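Local structure of sister chromatid cohesion protein (5T8V) at residues E454-G457 against T458-A461; A461-S464 against K465-H469; T627-S630 against K631-S635; K634-N637 against Q638-A642; I676-C679 against I680-P684. The protein probably acts as a cohesin loader that binds chromatin, this chain being the large C-terminal part built of HEAT repeats. All blocks are in the same frame, centred on the assembly; numbering follows the deposited sequence.

Three helices of one HEAT-repeat solenoid carry all five contacts, each a continuous piece of chain on one helix or at its end. Contacts 1 and 2 follow one another on helix 446-474 and share Ala-461, with centres 11 Å apart; contacts 3 and 4 do the same on helix 628-642, sharing Lys-634 and Ser-635. These two helices lie side by side. Lys-631 NZ reaches Glu-454 O (2.7 Å) between contacts 3 and 1, and Ser-464 OG reaches Val-639 O (2.7 Å) between contacts 2 and 4. Contact 5, on helix 666-682, packs against contact 4, where Met-640 CE lies 3.4 Å from Cys-679 SG. From contact 1 it is separated by about 12 Å between nearest atoms.

Contact 1 of 5, residues E454-G457 against T458-A461; sequences ELLG and TMCA
Glu-454 meets Thr-458 one turn along helix 446-474, a helix of the HEAT-repeat solenoid, where the methyl CG2 of the threonine lies 3.7 Å from the carbonyl O of Glu-454. The carboxylate of Glu-454 points elsewhere and forms a salt bridge with Arg-402. At Leu-455 the carbonyl O is gripped twice: Met-459 N donates to it at 2.9 Å, while Thr-458 OG1 donates from 2.8 Å in the carbonyl plane, on a lone pair, with a C=O...OG1 angle of 125°. This second bond is possible because OG1 sits between the backbone N and carbonyl carbon of its own residue (chi1 63°). A valine here would probably cost Leu-455 O its in-plane hydroxyl donor. Leu-456 follows, its CD2 touching Met-459 CE at 3.7 Å; the bend of the methionine at chi3 (-70°) turns that methyl back, and both side chains also pack on helix 423-440. Leu-456 O accepts Cys-460 N, whose side chain packs on Phe-610 and Leu-614 of helix 610-619. Gly-457, with no side chain, lies beside helix 628-642, and its O accepts Ala-461 N at 2.9 Å.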
# COMPACT_ATOMS: atom_id res chain seq x y z
N GLU A 454 -11.18 -8.55 1.92
CA GLU A 454 -11.55 -7.68 3.03
C GLU A 454 -11.70 -8.47 4.33
O GLU A 454 -11.34 -7.98 5.40
CB GLU A 454 -12.84 -6.94 2.69
CG GLU A 454 -13.38 -6.07 3.81
CD GLU A 454 -14.37 -5.02 3.31
OE1 GLU A 454 -14.70 -5.05 2.11
OE2 GLU A 454 -14.81 -4.18 4.12
N LEU A 455 -12.23 -9.69 4.25
CA LEU A 455 -12.39 -10.50 5.45
C LEU A 455 -11.09 -11.17 5.86
O LEU A 455 -10.76 -11.22 7.05
CB LEU A 455 -13.49 -11.55 5.24
CG LEU A 455 -14.94 -11.06 5.22
CD1 LEU A 455 -15.87 -12.26 5.17
CD2 LEU A 455 -15.29 -10.19 6.42
N LEU A 456 -10.35 -11.71 4.89
CA LEU A 456 -9.03 -12.25 5.18
C LEU A 456 -8.16 -11.23 5.90
O LEU A 456 -7.30 -11.60 6.70
CB LEU A 456 -8.35 -12.72 3.89
CG LEU A 456 -8.89 -14.03 3.29
CD1 LEU A 456 -8.33 -14.24 1.89
CD2 LEU A 456 -8.55 -15.22 4.17
N GLY A 457 -8.39 -9.94 5.64
CA GLY A 457 -7.69 -8.90 6.37
C GLY A 457 -8.03 -8.89 7.85
O GLY A 457 -7.14 -8.96 8.69
N THR A 458 -9.33 -8.81 8.17
CA THR A 458 -9.73 -8.77 9.58
C THR A 458 -9.29 -10.04 10.30
O THR A 458 -8.84 -9.98 11.45
CB THR A 458 -11.24 -8.58 9.70
OG1 THR A 458 -11.92 -9.70 9.12
CG2 THR A 458 -11.69 -7.32 8.98
N MET A 459 -9.43 -11.20 9.65
CA MET A 459 -8.98 -12.44 10.27
C MET A 459 -7.47 -12.41 10.51
O MET A 459 -7.00 -12.82 11.58
CB MET A 459 -9.37 -13.64 9.39
CG MET A 459 -10.86 -13.98 9.45
SD MET A 459 -11.33 -15.46 8.52
CE MET A 459 -11.11 -14.88 6.85
N CYS A 460 -6.71 -11.92 9.53
CA CYS A 460 -5.27 -11.79 9.71
C CYS A 460 -4.95 -10.93 10.93
O CYS A 460 -4.13 -11.31 11.77
CB CYS A 460 -4.66 -11.18 8.44
SG CYS A 460 -2.93 -11.58 8.21
N ALA A 461 -5.59 -9.76 11.03
CA ALA A 461 -5.39 -8.90 12.19
C ALA A 461 -5.70 -9.64 13.49
O ALA A 461 -4.96 -9.52 14.47
CB ALA A 461 -6.25 -7.65 12.07

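Contact 2 of 5, residues A461-S464 against K465-H469; sequences AAIS and KLRGH
In the second half of helix 446-474, one of the long helices of the HEAT-repeat solenoid, Ile-463 and Arg-467 make the side-chain contact of this turn. The two cross at a slant, with the branch methyl CG2 of Ile-463 lying 3.8 Å from CD of Arg-467. The isoleucine presents that methyl because CG2 stands anti to its backbone N, leaving CG1 beside the N. On the other side of the contact, the aliphatic part of the arginine runs back over the preceding turn: CG lies 3.5 Å from Ile-463 O, and CD 3.6 Å from the same Ile-463 O. A bend at chi3 (51°) then carries the guanidinium off the isoleucine, toward a long, weak ion pair with Asp-643. The apolar stem of the arginine thus packs on Ile-463 and Phe-610 while its charged end leads off, on a solenoid helix covered here by helices 590-602, 610-619 and 628-642, with Lys-465 exposed. Phe-610 of helix 610-619 also covers Ile-463 and Ser-464, and Leu-466 turns to Leu-601 and Leu-602 of helix 590-602. The hydroxyl OG of Ser-464 is hydrogen-bonded to Val-639 O of helix 628-642. Consecutive i to i+4 bonds run through the backbone. Lys-465 N donates to Ala-461 O at 2.9 Å, Leu-466 N to Ala-462 O, and Arg-467 N to Ile-463 O. Lys-465 sends its end away from the preceding turn, and Gly-468 N donates to Ser-464 O at 3.0 Å.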
# COMPACT_ATOMS: atom_id res chain seq x y z
N ALA A 461 -5.59 -9.76 11.03
CA ALA A 461 -5.39 -8.90 12.19
C ALA A 461 -5.70 -9.64 13.49
O ALA A 461 -4.96 -9.52 14.47
CB ALA A 461 -6.25 -7.65 12.07
N ALA A 462 -6.79 -10.40 13.51
CA ALA A 462 -7.16 -11.12 14.72
C ALA A 462 -6.09 -12.13 15.11
O ALA A 462 -5.72 -12.23 16.29
CB ALA A 462 -8.50 -11.82 14.52
N ILE A 463 -5.57 -12.89 14.14
CA ILE A 463 -4.51 -13.85 14.44
C ILE A 463 -3.28 -13.13 14.96
O ILE A 463 -2.65 -13.57 15.93
CB ILE A 463 -4.19 -14.68 13.19
CG1 ILE A 463 -5.43 -15.48 12.75
CG2 ILE A 463 -3.03 -15.62 13.46
CD1 ILE A 463 -5.30 -16.11 11.37
N SER A 464 -2.91 -12.01 14.33
CA SER A 464 -1.75 -11.25 14.78
C SER A 464 -1.92 -10.82 16.23
O SER A 464 -1.00 -10.96 17.05
CB SER A 464 -1.54 -10.04 13.88
OG SER A 464 -0.38 -9.32 14.24
N LYS A 465 -3.09 -10.29 16.57
CA LYS A 465 -3.36 -9.90 17.95
C LYS A 465 -3.26 -11.09 18.89
O LYS A 465 -2.71 -10.97 19.99
CB LYS A 465 -4.74 -9.24 18.05
CG LYS A 465 -5.32 -9.26 19.45
CD LYS A 465 -6.45 -8.26 19.61
CE LYS A 465 -7.22 -8.52 20.90
NZ LYS A 465 -6.31 -8.84 22.05
N LEU A 466 -3.77 -12.25 18.48
CA LEU A 466 -3.68 -13.43 19.33
C LEU A 466 -2.23 -13.81 19.59
O LEU A 466 -1.85 -14.13 20.72
CB LEU A 466 -4.43 -14.60 18.70
CG LEU A 466 -4.38 -15.92 19.48
CD1 LEU A 466 -5.74 -16.59 19.47
CD2 LEU A 466 -3.35 -16.85 18.88
N ARG A 467 -1.39 -13.77 18.55
CA ARG A 467 0.02 -14.13 18.72
C ARG A 467 0.72 -13.15 19.65
O ARG A 467 1.48 -13.55 20.54
CB ARG A 467 0.70 -14.18 17.35
CG ARG A 467 0.28 -15.38 16.52
CD ARG A 467 0.43 -15.14 15.03
NE ARG A 467 1.76 -14.62 14.70
CZ ARG A 467 2.87 -15.35 14.71
NH1 ARG A 467 2.83 -16.63 15.06
NH2 ARG A 467 4.03 -14.79 14.39
N GLY A 468 0.49 -11.85 19.46
CA GLY A 468 1.05 -10.87 20.37
C GLY A 468 0.62 -11.11 21.80
O GLY A 468 1.44 -11.06 22.72
N HIS A 469 -0.67 -11.39 22.00
CA HIS A 469 -1.16 -11.65 23.35
C HIS A 469 -0.50 -12.88 23.95
O HIS A 469 -0.21 -12.91 25.15
CB HIS A 469 -2.68 -11.80 23.33
CG HIS A 469 -3.31 -11.85 24.69
ND1 HIS A 469 -2.85 -11.09 25.74
CD2 HIS A 469 -4.36 -12.56 25.16
CE1 HIS A 469 -3.59 -11.34 26.81
NE2 HIS A 469 -4.52 -12.22 26.48

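Contact 3 of 5, residues T627-S630 against K631-S635; sequences TVRS and KSLKS
Lys-631 N bonds to Thr-627 O at 3.1 Å, and from there the first turns of helix 628-642 are laid down by i to i+4 bonds through Lys-634 N to Ser-630 O (2.9 Å). The carbonyl O of Val-628 takes two donors from one residue. Ser-632 N approaches it at 2.9 Å from above one face of the carbonyl plane, and Ser-632 OG at 2.8 Å from the opposite face, tilted 24° from the plane. The hydroxyl can turn back this way because OG lies anti to its own carbonyl carbon (chi1 -73°). It is also hydrogen-bonded to Ser-620 OG, and an alanine here would probably leave the hydroxyl of Ser-620 without this partner and Val-628 O with a single donor. Leu-633 lays its CG 3.3 Å from Arg-629 O, beside helix 666-682. Lys-631 brings CB close to Thr-627 O, then bends at chi2 and chi4, so that NZ makes a weak bond to Ser-635 OG in addition to its main bond to Glu-454 O. Serine hydroxyls folded back onto carbonyls of the preceding turn are a familiar device of helices, used here at the start of a helix packed against helices 446-474, 610-619 and 666-682 in a HEAT-repeat solenoid.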
# COMPACT_ATOMS: atom_id res chain seq x y z
N THR A 627 -11.00 0.58 -2.81
CA THR A 627 -11.50 0.21 -1.49
C THR A 627 -10.87 -1.05 -0.94
O THR A 627 -10.65 -1.15 0.27
CB THR A 627 -13.02 0.02 -1.55
OG1 THR A 627 -13.35 -0.94 -2.56
CG2 THR A 627 -13.72 1.34 -1.85
N VAL A 628 -10.57 -2.03 -1.80
CA VAL A 628 -9.85 -3.22 -1.33
C VAL A 628 -8.41 -2.87 -1.01
O VAL A 628 -7.79 -3.50 -0.14
CB VAL A 628 -9.95 -4.34 -2.38
CG1 VAL A 628 -8.95 -4.13 -3.52
CG2 VAL A 628 -9.75 -5.70 -1.73
N ARG A 629 -7.85 -1.87 -1.69
CA ARG A 629 -6.48 -1.44 -1.43
C ARG A 629 -6.36 -0.76 -0.07
O ARG A 629 -5.54 -1.16 0.76
CB ARG A 629 -6.02 -0.51 -2.55
CG ARG A 629 -4.62 0.08 -2.36
CD ARG A 629 -4.34 1.15 -3.39
NE ARG A 629 -4.40 0.64 -4.75
CZ ARG A 629 -4.42 1.40 -5.84
NH1 ARG A 629 -4.39 2.72 -5.74
NH2 ARG A 629 -4.48 0.83 -7.04
N SER A 630 -7.17 0.27 0.16
CA SER A 630 -7.11 0.97 1.44
C SER A 630 -7.46 0.04 2.59
O SER A 630 -6.85 0.11 3.67
CB SER A 630 -8.06 2.17 1.42
OG SER A 630 -9.41 1.75 1.30
N LYS A 631 -8.43 -0.84 2.39
CA LYS A 631 -8.79 -1.81 3.42
C LYS A 631 -7.63 -2.76 3.70
O LYS A 631 -7.33 -3.07 4.86
CB LYS A 631 -10.03 -2.58 2.99
CG LYS A 631 -10.48 -3.66 3.95
CD LYS A 631 -10.71 -3.11 5.35
CE LYS A 631 -11.44 -4.12 6.23
NZ LYS A 631 -10.82 -5.47 6.14
N SER A 632 -6.96 -3.24 2.65
CA SER A 632 -5.79 -4.09 2.83
C SER A 632 -4.71 -3.36 3.63
O SER A 632 -4.13 -3.93 4.57
CB SER A 632 -5.24 -4.53 1.48
OG SER A 632 -6.08 -5.50 0.88
N LEU A 633 -4.42 -2.11 3.27
CA LEU A 633 -3.43 -1.34 4.02
C LEU A 633 -3.82 -1.23 5.48
O LEU A 633 -2.99 -1.42 6.38
CB LEU A 633 -3.27 0.05 3.39
CG LEU A 633 -2.74 0.07 1.96
CD1 LEU A 633 -2.82 1.48 1.39
CD2 LEU A 633 -1.31 -0.45 1.90
N LYS A 634 -5.09 -0.93 5.75
CA LYS A 634 -5.57 -0.85 7.12
C LYS A 634 -5.29 -2.15 7.87
O LYS A 634 -4.75 -2.14 8.98
CB LYS A 634 -7.07 -0.53 7.11
CG LYS A 634 -7.71 -0.39 8.48
CD LYS A 634 -8.81 0.68 8.47
CE LYS A 634 -9.88 0.41 7.40
NZ LYS A 634 -10.87 1.52 7.32
N SER A 635 -5.65 -3.28 7.26
CA SER A 635 -5.44 -4.57 7.93
C SER A 635 -3.95 -4.84 8.15
O SER A 635 -3.57 -5.42 9.17
CB SER A 635 -6.08 -5.68 7.11
OG SER A 635 -7.49 -5.53 7.07

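Contact 4 of 5, residues K634-N637 against Q638-A642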
# COMPACT_ATOMS: atom_id res chain seq x y z
N LYS A 634 -5.09 -0.93 5.75
CA LYS A 634 -5.57 -0.85 7.12
C LYS A 634 -5.29 -2.15 7.87
O LYS A 634 -4.75 -2.14 8.98
CB LYS A 634 -7.07 -0.53 7.11
CG LYS A 634 -7.71 -0.39 8.48
CD LYS A 634 -8.81 0.68 8.47
CE LYS A 634 -9.88 0.41 7.40
NZ LYS A 634 -10.87 1.52 7.32
N SER A 635 -5.65 -3.28 7.26
CA SER A 635 -5.44 -4.57 7.93
C SER A 635 -3.95 -4.84 8.15
O SER A 635 -3.57 -5.42 9.17
CB SER A 635 -6.08 -5.68 7.11
OG SER A 635 -7.49 -5.53 7.07
N ILE A 636 -3.10 -4.43 7.21
CA ILE A 636 -1.67 -4.63 7.38
C ILE A 636 -1.14 -3.79 8.54
O ILE A 636 -0.29 -4.25 9.31
CB ILE A 636 -0.92 -4.33 6.07
CG1 ILE A 636 -1.32 -5.34 4.99
CG2 ILE A 636 0.59 -4.36 6.28
CD1 ILE A 636 -0.83 -5.00 3.60
N ASN A 637 -1.62 -2.56 8.67
CA ASN A 637 -1.26 -1.74 9.82
C ASN A 637 -1.67 -2.42 11.11
O ASN A 637 -0.88 -2.52 12.06
CB ASN A 637 -1.89 -0.36 9.71
CG ASN A 637 -1.09 0.59 8.83
OD1 ASN A 637 -0.02 1.05 9.22
ND2 ASN A 637 -1.61 0.89 7.65
N GLN A 638 -2.91 -2.91 11.18
CA GLN A 638 -3.36 -3.60 12.38
C GLN A 638 -2.48 -4.81 12.68
O GLN A 638 -2.13 -5.07 13.84
CB GLN A 638 -4.82 -4.02 12.24
CG GLN A 638 -5.79 -2.85 12.24
CD GLN A 638 -7.24 -3.29 12.12
OE1 GLN A 638 -7.53 -4.40 11.68
NE2 GLN A 638 -8.16 -2.41 12.51
N VAL A 639 -2.10 -5.56 11.64
CA VAL A 639 -1.24 -6.73 11.84
C VAL A 639 0.10 -6.31 12.42
O VAL A 639 0.62 -6.95 13.34
CB VAL A 639 -1.07 -7.50 10.52
CG1 VAL A 639 0.03 -8.55 10.64
CG2 VAL A 639 -2.38 -8.18 10.13
N MET A 640 0.68 -5.23 11.89
CA MET A 640 1.98 -4.77 12.37
C MET A 640 1.90 -4.31 13.83
O MET A 640 2.71 -4.72 14.66
CB MET A 640 2.49 -3.63 11.49
CG MET A 640 2.96 -4.07 10.11
SD MET A 640 3.18 -2.69 8.97
CE MET A 640 4.32 -1.66 9.88
N GLU A 641 0.92 -3.46 14.14
CA GLU A 641 0.81 -2.94 15.50
C GLU A 641 0.50 -4.06 16.50
O GLU A 641 0.96 -4.02 17.64
CB GLU A 641 -0.27 -1.87 15.57
CG GLU A 641 -0.04 -0.70 14.64
CD GLU A 641 -1.16 0.32 14.69
OE1 GLU A 641 -1.56 0.71 15.81
OE2 GLU A 641 -1.65 0.73 13.61
N ALA A 642 -0.28 -5.05 16.08
CA ALA A 642 -0.69 -6.11 17.00
C ALA A 642 0.48 -7.01 17.38
O ALA A 642 0.51 -7.54 18.50
CB ALA A 642 -1.81 -6.94 16.37
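Ile-636 and Met-640 provide the apolar part of this turn of helix 628-642. The branch methyl CG2 of Ile-636 lies 4.1 Å from SD of Met-640, a loose touch in which the sulfur passes across the isoleucine at a slant. Bending of the methionine at chi3 (56°) carries its CE away toward helix 666-682, while Ile-636 packs on Leu-617 and Leu-618 of helix 610-619. Val-639 packs on Phe-610 of that helix and on Cys-460 of helix 446-474.

The backbone bonds form a regular ladder. Gln-638 N donates to Lys-634 O at 3.0 Å; Val-639 N to Ser-635 O and Met-640 N to Ile-636 O follow, and Glu-641 N meets Asn-637 O at 2.9 Å.

Polar side chains use the same turn in other ways. Asn-637 has CG anti to its carbonyl carbon (chi1 -83°), which turns the amide back so that ND2 bonds to Leu-633 O, one turn earlier. Glu-641 stretches back along the helix: its CG lies 3.3 Å from Asn-637 O, and its OE2 is 4.1 Å from Asn-637 CB, a contact of the carboxylate with a methylene. Gln-638 likewise sets CG 3.5 Å from Lys-634 O, with its chain extended beyond.

The chemistry thus divides the helix by face: Ile-636, Val-639 and Met-640 are buried against neighbouring helices, whereas Lys-634, Gln-638 and Glu-641 are exposed. The carboxylate of Glu-641 has a long, weak ion pair with Lys-678 of helix 666-682, which would probably favour its charged form only modestly.

Contact 5 of 5, residues I676-C679 against I680-P684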
# COMPACT_ATOMS: atom_id res chain seq x y z
N ILE A 676 6.03 2.25 5.05
CA ILE A 676 7.42 2.42 5.45
C ILE A 676 7.49 3.21 6.75
O ILE A 676 8.24 2.87 7.68
CB ILE A 676 8.23 3.09 4.33
CG1 ILE A 676 8.39 2.12 3.15
CG2 ILE A 676 9.59 3.56 4.83
CD1 ILE A 676 9.03 2.73 1.92
N SER A 677 6.71 4.29 6.84
CA SER A 677 6.73 5.12 8.04
C SER A 677 6.27 4.32 9.26
O SER A 677 6.87 4.43 10.33
CB SER A 677 5.84 6.35 7.84
OG SER A 677 5.92 7.21 8.96
N LYS A 678 5.22 3.51 9.11
CA LYS A 678 4.76 2.72 10.25
C LYS A 678 5.82 1.71 10.68
O LYS A 678 6.08 1.55 11.88
CB LYS A 678 3.45 2.01 9.90
CG LYS A 678 2.76 1.35 11.09
CD LYS A 678 2.41 2.37 12.16
CE LYS A 678 1.00 2.17 12.69
NZ LYS A 678 0.64 3.19 13.71
N CYS A 679 6.45 1.03 9.72
CA CYS A 679 7.54 0.13 10.05
C CYS A 679 8.62 0.85 10.85
O CYS A 679 9.01 0.40 11.93
CB CYS A 679 8.14 -0.46 8.76
SG CYS A 679 7.01 -1.52 7.83
N ILE A 680 9.10 1.98 10.33
CA ILE A 680 10.13 2.75 11.03
C ILE A 680 9.66 3.11 12.43
O ILE A 680 10.45 3.16 13.38
CB ILE A 680 10.50 4.00 10.21
CG1 ILE A 680 11.10 3.60 8.87
CG2 ILE A 680 11.48 4.88 10.98
CD1 ILE A 680 11.16 4.74 7.86
N SER A 681 8.36 3.38 12.58
CA SER A 681 7.83 3.76 13.89
C SER A 681 7.89 2.59 14.87
O SER A 681 8.22 2.78 16.04
CB SER A 681 6.39 4.25 13.74
OG SER A 681 5.81 4.53 15.00
N LEU A 682 7.57 1.38 14.40
CA LEU A 682 7.52 0.24 15.31
C LEU A 682 8.89 -0.36 15.58
O LEU A 682 9.13 -0.89 16.67
CB LEU A 682 6.59 -0.83 14.74
CG LEU A 682 5.11 -0.45 14.77
CD1 LEU A 682 4.30 -1.37 13.88
CD2 LEU A 682 4.58 -0.48 16.20
N ARG A 683 9.81 -0.29 14.61
CA ARG A 683 11.17 -0.79 14.79
C ARG A 683 12.15 0.20 14.18
O ARG A 683 12.50 0.10 12.99
CB ARG A 683 11.33 -2.19 14.19
CG ARG A 683 10.52 -3.27 14.92
CD ARG A 683 11.04 -3.50 16.34
NE ARG A 683 10.04 -4.09 17.23
CZ ARG A 683 9.91 -5.38 17.48
NH1 ARG A 683 10.71 -6.27 16.91
NH2 ARG A 683 8.96 -5.80 18.31
N PRO A 684 12.60 1.19 14.95
CA PRO A 684 13.50 2.21 14.40
C PRO A 684 14.80 1.66 13.82
O PRO A 684 15.45 2.37 13.05
CB PRO A 684 13.78 3.13 15.60
CG PRO A 684 12.58 2.96 16.47
CD PRO A 684 12.16 1.53 16.32
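Ile-676 and Ile-680, one turn apart near the end of helix 666-682, share almost the same rotamer and meet through different branches. CG2 of Ile-676 stands anti to its backbone N and touches CD1 of Ile-680 at 3.6 Å, the two side chains slanting across one another. Both residues hold CG1 anti to the carbonyl carbon, but the contact uses CG2 of Ile-676 and the CG1-CD1 arm of Ile-680, whose CG1 lies 3.2 Å from Ile-676 O. Lys-678 and Leu-682 repeat the pattern more loosely, with CG of the lysine 4.2 Å from CD1 of the leucine. The lysine chain bends at chi2 (60°) and again at chi3, and its amino end leads to a long, weak ion pair with Glu-641. Cys-679 has SG anti to its carbonyl carbon, on the side facing Met-640. At the end of the helix Arg-683 N still donates to Cys-679 O at 2.9 Å, and Leu-682 N adds a weak bond to that same oxygen. The backbone of Arg-683 turns out of the helix; its side chain, bent at chi2 (-67°), leads away to a salt bridge between NH1 and Asp-648. Pro-684 follows, and helix 685-696 begins directly after it: the short turn between consecutive helices that is typical of HEAT-repeat solenoids.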